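Local coordinates for mandelate racemase / muconate lactonizing enzyme, C-terminal domain protein (Pseudovibrio sp. JE062, PDB 4JHM) that is of unknown function but belongs to the enolase superfamily, joining an alpha/beta N-terminal capping domain to a TIM-barrel-type domain, at residues A[71-76]-A[102-107]; A[170-175]-A[207-212]; A[255-260]-A[286-291]; A[277-282]-A[307-312]. All blocks are in the same frame, centred on the assembly; numbering follows the deposited sequence.

In the fold
Interaction 1 comes first along the chain and lies in the N-terminal capping domain, where helix 65-73 meets helix 100-119. The other three lie in the C-terminal barrel domain and pair its helices. Interaction 2, between helices 172-186 and 203-215, follows; its centre is about 40 Å from that of interaction 1, on the opposite side of the chain's centre. Interactions 3 and 4 come last, their segments alternating in sequence (255-260, 277-282, 286-291, 307-312). They share helix 279-291, which packs on helices 254-262 and 304-316, and their centres are about 16 Å apart. Interaction 4, the most central, also touches interaction 1 through Ser105 and the Gly277-Gly278 turn, a direct link between the two domains.

Interaction 1: A[71-76]-A[102-107]; sequences RTIVPG and PAKSPI
Lys104 and Ile107, one turn apart on helix 100-119, meet Ile73 and Val74 where helix 65-73 gives way to a short 3-10 turn. Before them, Ala103 turns its methyl toward the same neighbour but packs further back, on Ile66 and Ser69 of helix 65-73. Lys104 then offers the root of its chain: its CG lies 3.8 Å from Ile73 CD1, and the two side chains cross at about a right angle. Beyond CG the lysine runs extended, carrying NZ to the carbonyl oxygen of Arg95. Ser105 serves another surface of the helix, where its OG is hydrogen-bonded to Gly277 N. Ile107 completes the turn. Its CG1 stands beside the backbone N (chi1 -55°) and CD1 projects onward, to reach Ile73 CG2 at 3.7 Å and Val74 CG1 at 3.9 Å. Leu92 of helix 85-92 covers both isoleucines, and Val74 also rests on Phe375 of strand 369-376. These helices and that strand are elements of the alpha/beta capping domain of the enolase superfamily. With no hydrogen bond between the segments, the join rests on buried methyl groups and a lysine methylene, so the fit of shapes rather than directional bonding governs it.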
loop_
_atom_site.group_PDB
_atom_site.type_symbol
_atom_site.label_atom_id
_atom_site.label_comp_id
_atom_site.label_asym_id
_atom_site.label_seq_id
_atom_site.Cartn_x
_atom_site.Cartn_y
_atom_site.Cartn_z
ATOM N N ARG A 71 2.129 30.817 35.191
ATOM C CA ARG A 71 2.033 30.967 36.640
ATOM C C ARG A 71 1.931 29.621 37.350
ATOM O O ARG A 71 2.513 29.429 38.412
ATOM C CB ARG A 71 0.816 31.815 37.011
ATOM C CG ARG A 71 0.583 31.930 38.510
ATOM C CD ARG A 71 -0.569 32.870 38.825
ATOM N NE ARG A 71 -0.436 33.474 40.147
ATOM C CZ ARG A 71 -1.036 33.027 41.244
ATOM N NH1 ARG A 71 -1.827 31.963 41.191
ATOM N NH2 ARG A 71 -0.847 33.653 42.401
ATOM N N THR A 72 1.176 28.698 36.762
ATOM C CA THR A 72 0.902 27.417 37.395
ATOM C C THR A 72 2.055 26.435 37.198
ATOM O O THR A 72 2.153 25.429 37.900
ATOM C CB THR A 72 -0.406 26.802 36.855
ATOM O OG1 THR A 72 -0.267 26.486 35.465
ATOM C CG2 THR A 72 -1.557 27.774 37.030
ATOM N N ILE A 73 2.932 26.740 36.248
ATOM C CA ILE A 73 4.029 25.848 35.890
ATOM C C ILE A 73 5.302 26.133 36.682
ATOM O O ILE A 73 5.937 25.214 37.203
ATOM C CB ILE A 73 4.375 25.989 34.398
ATOM C CG1 ILE A 73 3.254 25.415 33.531
ATOM C CG2 ILE A 73 5.684 25.284 34.088
ATOM C CD1 ILE A 73 3.432 25.696 32.054
ATOM N N VAL A 74 5.651 27.412 36.779
ATOM C CA VAL A 74 6.995 27.828 37.190
ATOM C C VAL A 74 7.343 27.727 38.681
ATOM O O VAL A 74 8.523 27.733 39.026
ATOM C CB VAL A 74 7.295 29.272 36.728
ATOM C CG1 VAL A 74 7.221 29.373 35.213
ATOM C CG2 VAL A 74 6.346 30.261 37.384
ATOM N N PRO A 75 6.342 27.643 39.572
ATOM C CA PRO A 75 6.732 27.541 40.981
ATOM C C PRO A 75 7.655 26.351 41.254
ATOM O O PRO A 75 8.508 26.419 42.141
ATOM C CB PRO A 75 5.394 27.361 41.707
ATOM C CG PRO A 75 4.384 27.967 40.799
ATOM C CD PRO A 75 4.880 27.680 39.409
ATOM N N GLY A 76 7.488 25.278 40.486
ATOM C CA GLY A 76 8.286 24.067 40.650
ATOM C C GLY A 76 9.694 24.176 40.089
ATOM O O GLY A 76 10.525 23.297 40.322
ATOM N N PRO A 102 3.284 26.036 23.768
ATOM C CA PRO A 102 3.527 27.475 23.654
ATOM C C PRO A 102 3.877 28.115 24.990
ATOM O O PRO A 102 4.794 28.933 25.063
ATOM C CB PRO A 102 2.191 28.018 23.145
ATOM C CG PRO A 102 1.582 26.876 22.409
ATOM C CD PRO A 102 2.009 25.641 23.146
ATOM N N ALA A 103 3.147 27.741 26.033
ATOM C CA ALA A 103 3.357 28.305 27.359
ATOM C C ALA A 103 4.652 27.795 27.996
ATOM O O ALA A 103 5.189 28.424 28.906
ATOM C CB ALA A 103 2.168 27.988 28.254
ATOM N N LYS A 104 5.150 26.659 27.519
ATOM C CA LYS A 104 6.344 26.043 28.097
ATOM C C LYS A 104 7.615 26.372 27.313
ATOM O O LYS A 104 8.720 26.263 27.846
ATOM C CB LYS A 104 6.166 24.526 28.173
ATOM C CG LYS A 104 4.993 24.085 29.037
ATOM C CD LYS A 104 4.606 22.637 28.770
ATOM C CE LYS A 104 3.408 22.220 29.607
ATOM N NZ LYS A 104 2.969 20.830 29.301
ATOM N N SER A 105 7.456 26.786 26.060
ATOM C CA SER A 105 8.596 27.051 25.184
ATOM C C SER A 105 9.569 28.090 25.743
ATOM O O SER A 105 10.780 27.916 25.643
ATOM C CB SER A 105 8.117 27.477 23.794
ATOM O OG SER A 105 7.490 26.394 23.121
ATOM N N PRO A 106 9.051 29.175 26.338
ATOM C CA PRO A 106 9.958 30.204 26.859
ATOM C C PRO A 106 10.846 29.727 28.014
ATOM O O PRO A 106 11.966 30.209 28.172
ATOM C CB PRO A 106 9.008 31.308 27.341
ATOM C CG PRO A 106 7.696 31.028 26.687
ATOM C CD PRO A 106 7.638 29.542 26.515
ATOM N N ILE A 107 10.349 28.790 28.816
ATOM C CA ILE A 107 11.116 28.296 29.954
ATOM C C ILE A 107 12.288 27.459 29.456
ATOM O O ILE A 107 13.416 27.641 29.899
ATOM C CB ILE A 107 10.251 27.450 30.913
ATOM C CG1 ILE A 107 9.023 28.246 31.370
ATOM C CG2 ILE A 107 11.071 27.008 32.117
ATOM C CD1 ILE A 107 7.909 27.389 31.932
#

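Interaction 2: A[170-175]-A[207-212]; sequences CVYDKD and MKMAKW
Tyr172 of helix 172-186 reaches across to Lys208 and Met209 of helix 203-215. Its CB and CG lie too far back to touch the second segment, but with CG anti to the backbone N (chi1 -177°) the ring is carried toward the second helix. The first ring atom to make contact is CD1, 3.8 Å from Met209 CE. At CE1 the same methyl is again 3.8 Å away, and Lys208 CB begins to approach. Further out, CZ is 3.9 Å from Lys208 CB, and OH ends beside the lysine's CB and CG. Both neighbours approach the ring obliquely; the lysine chain crosses the tyrosine at about a right angle, whereas Met209, a selenomethionine in this model, slides past in the opposite direction. Its CE also comes within 4.4 Å of Asp175 CB. The carboxylate of Asp175 turns elsewhere, to Tyr201 OH, and Lys208 NZ is hydrogen-bonded to Asn217 of a neighbouring subunit. The two helices follow the parallel strands 163-167 and 192-196, making this a contact between consecutive outer helices of the TIM barrel. A tyrosine ring meeting methylene and methyl carbons gives a largely apolar seam, with the charged ends of Lys208 and Asp175 engaged outside it.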
loop_
_atom_site.group_PDB
_atom_site.type_symbol
_atom_site.label_atom_id
_atom_site.label_comp_id
_atom_site.label_asym_id
_atom_site.label_seq_id
_atom_site.Cartn_x
_atom_site.Cartn_y
_atom_site.Cartn_z
ATOM N N CYS A 170 -6.617 36.068 2.053
ATOM C CA CYS A 170 -7.018 34.696 2.339
ATOM C C CYS A 170 -8.413 34.425 1.782
ATOM O O CYS A 170 -9.176 33.628 2.326
ATOM C CB CYS A 170 -6.958 34.423 3.840
ATOM S SG CYS A 170 -5.304 34.677 4.516
ATOM N N VAL A 171 -8.719 35.114 0.686
ATOM C CA VAL A 171 -9.937 34.910 -0.080
ATOM C C VAL A 171 -9.521 34.764 -1.548
ATOM O O VAL A 171 -9.291 35.752 -2.246
ATOM C CB VAL A 171 -10.911 36.095 0.099
ATOM C CG1 VAL A 171 -12.086 35.987 -0.862
ATOM C CG2 VAL A 171 -11.396 36.168 1.540
ATOM N N TYR A 172 -9.398 33.521 -1.997
ATOM C CA TYR A 172 -8.943 33.213 -3.349
ATOM C C TYR A 172 -9.180 34.344 -4.358
ATOM O O TYR A 172 -8.256 34.768 -5.042
ATOM C CB TYR A 172 -9.614 31.925 -3.841
ATOM C CG TYR A 172 -9.156 31.495 -5.212
ATOM C CD1 TYR A 172 -7.824 31.198 -5.456
ATOM C CD2 TYR A 172 -10.054 31.378 -6.259
ATOM C CE1 TYR A 172 -7.398 30.806 -6.710
ATOM C CE2 TYR A 172 -9.636 30.991 -7.519
ATOM C CZ TYR A 172 -8.308 30.707 -7.737
ATOM O OH TYR A 172 -7.887 30.324 -8.987
ATOM N N ASP A 173 -10.412 34.831 -4.450
ATOM C CA ASP A 173 -10.763 35.834 -5.461
ATOM C C ASP A 173 -9.943 37.118 -5.351
ATOM O O ASP A 173 -9.358 37.568 -6.337
ATOM C CB ASP A 173 -12.251 36.157 -5.386
ATOM C CG ASP A 173 -13.113 34.941 -5.631
ATOM O OD1 ASP A 173 -13.045 34.380 -6.749
ATOM O OD2 ASP A 173 -13.847 34.539 -4.702
ATOM N N LYS A 174 -9.902 37.701 -4.156
ATOM C CA LYS A 174 -9.108 38.909 -3.921
ATOM C C LYS A 174 -7.608 38.611 -3.999
ATOM O O LYS A 174 -6.834 39.400 -4.545
ATOM C CB LYS A 174 -9.466 39.524 -2.567
ATOM C CG LYS A 174 -10.906 40.012 -2.488
ATOM C CD LYS A 174 -11.319 40.367 -1.068
ATOM C CE LYS A 174 -10.714 41.689 -0.624
ATOM N NZ LYS A 174 -11.113 42.041 0.768
ATOM N N ASP A 175 -7.203 37.464 -3.470
ATOM C CA ASP A 175 -5.806 37.048 -3.529
ATOM C C ASP A 175 -5.315 36.876 -4.964
ATOM O O ASP A 175 -4.135 37.062 -5.248
ATOM C CB ASP A 175 -5.612 35.745 -2.766
ATOM C CG ASP A 175 -5.795 35.912 -1.273
ATOM O OD1 ASP A 175 -5.915 37.063 -0.806
ATOM O OD2 ASP A 175 -5.816 34.891 -0.562
HETATM N N MSE A 207 -5.404 24.125 -4.939
HETATM C CA MSE A 207 -4.779 23.523 -6.112
HETATM C C MSE A 207 -4.686 24.509 -7.240
HETATM O O MSE A 207 -3.720 24.514 -7.986
HETATM C CB MSE A 207 -5.563 22.295 -6.557
HETATM C CG MSE A 207 -4.911 21.642 -7.776
HETATM SE SE MSE A 207 -3.155 20.865 -7.321
HETATM C CE MSE A 207 -3.817 19.223 -6.467
ATOM N N LYS A 208 -5.686 25.364 -7.384
ATOM C CA LYS A 208 -5.684 26.328 -8.468
ATOM C C LYS A 208 -4.530 27.321 -8.301
ATOM O O LYS A 208 -3.808 27.623 -9.253
ATOM C CB LYS A 208 -7.019 27.067 -8.512
ATOM C CG LYS A 208 -7.486 27.405 -9.915
ATOM C CD LYS A 208 -8.491 26.393 -10.435
ATOM C CE LYS A 208 -9.880 26.653 -9.875
ATOM N NZ LYS A 208 -10.936 25.953 -10.662
HETATM N N MSE A 209 -4.361 27.822 -7.081
HETATM C CA MSE A 209 -3.327 28.815 -6.787
HETATM C C MSE A 209 -1.957 28.220 -6.912
HETATM O O MSE A 209 -1.026 28.882 -7.374
HETATM C CB MSE A 209 -3.516 29.337 -5.366
HETATM C CG MSE A 209 -2.373 30.243 -4.909
HETATM SE SE MSE A 209 -2.433 32.019 -5.777
HETATM C CE MSE A 209 -4.294 32.522 -5.381
ATOM N N ALA A 210 -1.820 26.965 -6.495
ATOM C CA ALA A 210 -0.524 26.290 -6.492
ATOM C C ALA A 210 -0.020 26.091 -7.915
ATOM O O ALA A 210 1.137 26.395 -8.220
ATOM C CB ALA A 210 -0.627 24.959 -5.773
ATOM N N LYS A 211 -0.899 25.586 -8.778
ATOM C CA LYS A 211 -0.593 25.426 -10.192
ATOM C C LYS A 211 -0.171 26.756 -10.802
ATOM O O LYS A 211 0.754 26.815 -11.604
ATOM C CB LYS A 211 -1.799 24.870 -10.952
ATOM C CG LYS A 211 -2.058 23.392 -10.717
ATOM C CD LYS A 211 -2.868 22.801 -11.860
ATOM C CE LYS A 211 -3.385 21.401 -11.544
ATOM N NZ LYS A 211 -2.309 20.403 -11.286
ATOM N N TRP A 212 -0.849 27.828 -10.415
ATOM C CA TRP A 212 -0.492 29.151 -10.899
ATOM C C TRP A 212 0.856 29.605 -10.342
ATOM O O TRP A 212 1.700 30.110 -11.082
ATOM C CB TRP A 212 -1.576 30.161 -10.537
ATOM C CG TRP A 212 -1.297 31.535 -11.055
ATOM C CD1 TRP A 212 -1.812 32.109 -12.182
ATOM C CD2 TRP A 212 -0.427 32.511 -10.468
ATOM N NE1 TRP A 212 -1.319 33.382 -12.329
ATOM C CE2 TRP A 212 -0.469 33.653 -11.289
ATOM C CE3 TRP A 212 0.380 32.530 -9.325
ATOM C CZ2 TRP A 212 0.266 34.796 -11.006
ATOM C CZ3 TRP A 212 1.109 33.665 -9.046
ATOM C CH2 TRP A 212 1.051 34.783 -9.883
#

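Interaction 3: A[255-260]-A[286-291]; sequences QEVTHA and FAIAAG
Thr258 and Ile288 mark the closest pass of two helical segments, their CA atoms 6.9 Å apart. Each segment keeps regular alpha-helical bonding, as in His259 N to Gln255 O at 2.8 Å and Ala290 N to Phe286 O, also at 2.8 Å. From the second helix Ile288 points toward the first and supplies nearly all of this segment's touching surface. Its CG2, anti to the backbone N because CG1 takes the place beside that N (chi1 -67°), lies 3.7 Å from Thr258 OG1 and 4.1 Å from Val257 CG1. Helices 254-262 and 279-291 are successive helices of the C-terminal domain, lying on the outside of its TIM-type barrel. Ile288 CD1 also approaches Thr258 OG1, at 4.1 Å, so both ends of the branched side chain border the threonine, which it crosses at about a right angle; with Val257 the crossing is more slanted. The hydroxyl brought against these methyls is not without a polar partner, since Thr258 OG1 is hydrogen-bonded to Leu254 O one turn earlier in its own helix. A neighbouring subunit closes over the same spot, with its Ala287 packed on Ile288 and its His292 on Thr258.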
loop_
_atom_site.group_PDB
_atom_site.type_symbol
_atom_site.label_atom_id
_atom_site.label_comp_id
_atom_site.label_asym_id
_atom_site.label_seq_id
_atom_site.Cartn_x
_atom_site.Cartn_y
_atom_site.Cartn_z
ATOM N N GLN A 255 6.656 13.370 16.593
ATOM C CA GLN A 255 5.950 12.289 15.906
ATOM C C GLN A 255 5.114 12.844 14.765
ATOM O O GLN A 255 5.156 12.325 13.651
ATOM C CB GLN A 255 5.037 11.514 16.862
ATOM C CG GLN A 255 5.740 10.827 18.026
ATOM C CD GLN A 255 6.113 11.795 19.131
ATOM O OE1 GLN A 255 7.136 12.464 19.057
ATOM N NE2 GLN A 255 5.281 11.877 20.157
ATOM N N GLU A 256 4.354 13.901 15.041
ATOM C CA GLU A 256 3.499 14.510 14.023
ATOM C C GLU A 256 4.312 14.952 12.812
ATOM O O GLU A 256 3.943 14.663 11.668
ATOM C CB GLU A 256 2.724 15.692 14.599
ATOM C CG GLU A 256 1.419 15.306 15.279
ATOM C CD GLU A 256 0.831 16.434 16.107
ATOM O OE1 GLU A 256 1.498 16.885 17.058
ATOM O OE2 GLU A 256 -0.304 16.861 15.817
ATOM N N VAL A 257 5.419 15.648 13.071
ATOM C CA VAL A 257 6.342 16.065 12.020
ATOM C C VAL A 257 6.888 14.850 11.279
ATOM O O VAL A 257 6.994 14.844 10.048
ATOM C CB VAL A 257 7.537 16.843 12.605
ATOM C CG1 VAL A 257 8.655 16.958 11.576
ATOM C CG2 VAL A 257 7.099 18.218 13.087
ATOM N N THR A 258 7.243 13.822 12.039
ATOM C CA THR A 258 7.813 12.621 11.460
ATOM C C THR A 258 6.826 11.978 10.502
ATOM O O THR A 258 7.178 11.604 9.385
ATOM C CB THR A 258 8.198 11.620 12.558
ATOM O OG1 THR A 258 9.347 12.116 13.264
ATOM C CG2 THR A 258 8.504 10.242 11.960
ATOM N N HIS A 259 5.584 11.860 10.953
ATOM C CA HIS A 259 4.530 11.252 10.164
ATOM C C HIS A 259 4.233 12.041 8.885
ATOM O O HIS A 259 4.036 11.454 7.816
ATOM C CB HIS A 259 3.263 11.156 11.006
ATOM C CG HIS A 259 2.117 10.520 10.288
ATOM N ND1 HIS A 259 1.188 11.248 9.578
ATOM C CD2 HIS A 259 1.755 9.222 10.161
ATOM C CE1 HIS A 259 0.299 10.428 9.050
ATOM N NE2 HIS A 259 0.621 9.192 9.388
ATOM N N ALA A 260 4.192 13.368 9.002
ATOM C CA ALA A 260 3.866 14.239 7.874
ATOM C C ALA A 260 4.876 14.071 6.743
ATOM O O ALA A 260 4.514 13.883 5.582
ATOM C CB ALA A 260 3.821 15.690 8.327
ATOM N N PHE A 286 14.757 19.913 13.107
ATOM C CA PHE A 286 15.758 20.121 12.067
ATOM C C PHE A 286 16.395 18.792 11.700
ATOM O O PHE A 286 16.430 18.405 10.529
ATOM C CB PHE A 286 16.854 21.080 12.552
ATOM C CG PHE A 286 16.655 22.506 12.121
ATOM C CD1 PHE A 286 17.090 22.931 10.877
ATOM C CD2 PHE A 286 16.050 23.420 12.958
ATOM C CE1 PHE A 286 16.915 24.241 10.473
ATOM C CE2 PHE A 286 15.879 24.732 12.561
ATOM C CZ PHE A 286 16.314 25.144 11.318
ATOM N N ALA A 287 16.904 18.101 12.717
ATOM C CA ALA A 287 17.534 16.799 12.524
ATOM C C ALA A 287 16.578 15.845 11.828
ATOM O O ALA A 287 16.982 15.066 10.967
ATOM C CB ALA A 287 17.974 16.220 13.860
ATOM N N ILE A 288 15.305 15.919 12.197
ATOM C CA ILE A 288 14.296 15.032 11.633
ATOM C C ILE A 288 14.058 15.343 10.156
ATOM O O ILE A 288 13.988 14.431 9.327
ATOM C CB ILE A 288 12.984 15.107 12.436
ATOM C CG1 ILE A 288 13.217 14.533 13.837
ATOM C CG2 ILE A 288 11.872 14.346 11.729
ATOM C CD1 ILE A 288 12.070 14.754 14.801
ATOM N N ALA A 289 13.952 16.628 9.829
ATOM C CA ALA A 289 13.835 17.048 8.433
ATOM C C ALA A 289 15.054 16.596 7.653
ATOM O O ALA A 289 14.934 16.059 6.558
ATOM C CB ALA A 289 13.691 18.554 8.336
ATOM N N ALA A 290 16.232 16.818 8.226
ATOM C CA ALA A 290 17.479 16.377 7.610
ATOM C C ALA A 290 17.338 14.945 7.097
ATOM O O ALA A 290 17.533 14.678 5.912
ATOM C CB ALA A 290 18.621 16.475 8.611
ATOM N N GLY A 291 16.975 14.035 7.993
ATOM C CA GLY A 291 16.814 12.624 7.644
ATOM C C GLY A 291 15.771 12.384 6.566
ATOM O O GLY A 291 15.760 11.332 5.930
#

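Interaction 4: A[277-282]-A[307-312]; sequences GGITQL and QAANLH
The carboxamide of Asn310 meets Leu282 at its oxygen end: OD1 is 3.8 Å from Leu282 CD2, which stands a little off the amide plane rather than over a face. Polar partners fix the rotation of this amide, with ND2 bonded to Thr306 O and Asp272 OD1 and OD1 accepting from Ala273 N. The buried group is therefore satisfied at both ends, and the leucine methyl merely covers it. This is helix-to-helix packing within the TIM-barrel-type domain, between the start of helix 279-291 and helix 304-316. A second flat group, the peptide carbonyl of Ala309, is approached from Ile279, whose CD1 lies 3.3 Å from Ala309 O in a direction tilted out of the peptide plane. The same methyl is 4.1 Å from Ala309 CB, where the two segments come nearest, with the CA atoms of Ile279 and Ala309 6.9 Å apart. CG1 of Ile279 stands beside the backbone N, and the turn at chi2 (-71°) swings CD1 in toward Ala309. Ile279 also packs on Ile109 and Trp112 of helix 100-119, so the capping domain borders this contact. Gly278 is the N-cap of its helix, and its carbonyl oxygen receives two backbone donors, Gln281 N at 3.0 Å and Leu282 N at 3.1 Å.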
loop_
_atom_site.group_PDB
_atom_site.type_symbol
_atom_site.label_atom_id
_atom_site.label_comp_id
_atom_site.label_asym_id
_atom_site.label_seq_id
_atom_site.Cartn_x
_atom_site.Cartn_y
_atom_site.Cartn_z
ATOM N N GLY A 277 7.850 23.769 21.931
ATOM C CA GLY A 277 8.489 23.289 23.153
ATOM C C GLY A 277 9.886 23.830 23.397
ATOM O O GLY A 277 10.612 23.316 24.247
ATOM N N GLY A 278 10.268 24.861 22.647
ATOM C CA GLY A 278 11.550 25.526 22.848
ATOM C C GLY A 278 12.674 25.013 21.965
ATOM O O GLY A 278 12.473 24.157 21.105
ATOM N N ILE A 279 13.865 25.555 22.197
ATOM C CA ILE A 279 15.071 25.196 21.459
ATOM C C ILE A 279 15.262 23.685 21.419
ATOM O O ILE A 279 15.521 23.105 20.366
ATOM C CB ILE A 279 16.313 25.825 22.126
ATOM C CG1 ILE A 279 16.176 27.349 22.216
ATOM C CG2 ILE A 279 17.580 25.466 21.366
ATOM C CD1 ILE A 279 16.280 28.069 20.887
ATOM N N THR A 280 15.141 23.058 22.582
ATOM C CA THR A 280 15.302 21.617 22.721
ATOM C C THR A 280 14.586 20.822 21.632
ATOM O O THR A 280 15.114 19.832 21.131
ATOM C CB THR A 280 14.758 21.157 24.083
ATOM O OG1 THR A 280 15.687 21.516 25.117
ATOM C CG2 THR A 280 14.516 19.650 24.101
ATOM N N GLN A 281 13.383 21.254 21.270
ATOM C CA GLN A 281 12.550 20.495 20.353
ATOM C C GLN A 281 12.732 20.943 18.912
ATOM O O GLN A 281 12.811 20.113 18.006
ATOM C CB GLN A 281 11.079 20.623 20.754
ATOM C CG GLN A 281 10.776 20.080 22.144
ATOM C CD GLN A 281 10.939 18.576 22.227
ATOM O OE1 GLN A 281 11.909 18.076 22.788
ATOM N NE2 GLN A 281 9.999 17.847 21.646
ATOM N N LEU A 282 12.782 22.252 18.687
ATOM C CA LEU A 282 12.969 22.757 17.335
ATOM C C LEU A 282 14.187 22.066 16.777
ATOM O O LEU A 282 14.133 21.421 15.732
ATOM C CB LEU A 282 13.191 24.268 17.325
ATOM C CG LEU A 282 13.410 24.864 15.930
ATOM C CD1 LEU A 282 12.160 24.708 15.074
ATOM C CD2 LEU A 282 13.803 26.329 16.021
ATOM N N GLN A 307 12.402 36.064 17.627
ATOM C CA GLN A 307 13.219 36.098 16.425
ATOM C C GLN A 307 14.546 35.390 16.651
ATOM O O GLN A 307 14.961 34.572 15.840
ATOM C CB GLN A 307 13.476 37.544 15.994
ATOM C CG GLN A 307 12.224 38.312 15.601
ATOM C CD GLN A 307 12.514 39.757 15.243
ATOM O OE1 GLN A 307 13.523 40.059 14.607
ATOM N NE2 GLN A 307 11.625 40.657 15.644
ATOM N N ALA A 308 15.205 35.707 17.761
ATOM C CA ALA A 308 16.553 35.204 18.035
ATOM C C ALA A 308 16.572 33.696 18.280
ATOM O O ALA A 308 17.426 32.985 17.752
ATOM C CB ALA A 308 17.156 35.940 19.227
ATOM N N ALA A 309 15.623 33.222 19.081
ATOM C CA ALA A 309 15.532 31.808 19.432
ATOM C C ALA A 309 15.565 30.923 18.193
ATOM O O ALA A 309 16.296 29.938 18.146
ATOM C CB ALA A 309 14.260 31.545 20.223
ATOM N N ASN A 310 14.763 31.287 17.198
ATOM C CA ASN A 310 14.701 30.553 15.941
ATOM C C ASN A 310 15.942 30.790 15.090
ATOM O O ASN A 310 16.512 29.856 14.521
ATOM C CB ASN A 310 13.455 30.962 15.152
ATOM C CG ASN A 310 12.162 30.635 15.883
ATOM O OD1 ASN A 310 11.739 29.479 15.938
ATOM N ND2 ASN A 310 11.519 31.657 16.434
ATOM N N LEU A 311 16.365 32.046 15.000
ATOM C CA LEU A 311 17.514 32.386 14.175
ATOM C C LEU A 311 18.721 31.540 14.572
ATOM O O LEU A 311 19.480 31.076 13.717
ATOM C CB LEU A 311 17.843 33.875 14.297
ATOM C CG LEU A 311 19.171 34.320 13.672
ATOM C CD1 LEU A 311 19.248 33.960 12.196
ATOM C CD2 LEU A 311 19.370 35.814 13.857
ATOM N N HIS A 312 18.893 31.337 15.874
ATOM C CA HIS A 312 20.048 30.614 16.378
ATOM C C HIS A 312 20.043 29.167 15.912
ATOM O O HIS A 312 21.039 28.651 15.408
ATOM C CB HIS A 312 20.096 30.681 17.904
ATOM C CG HIS A 312 20.794 31.895 18.424
ATOM N ND1 HIS A 312 22.163 32.037 18.379
ATOM C CD2 HIS A 312 20.315 33.028 18.989
ATOM C CE1 HIS A 312 22.498 33.203 18.900
ATOM N NE2 HIS A 312 21.397 33.824 19.278
#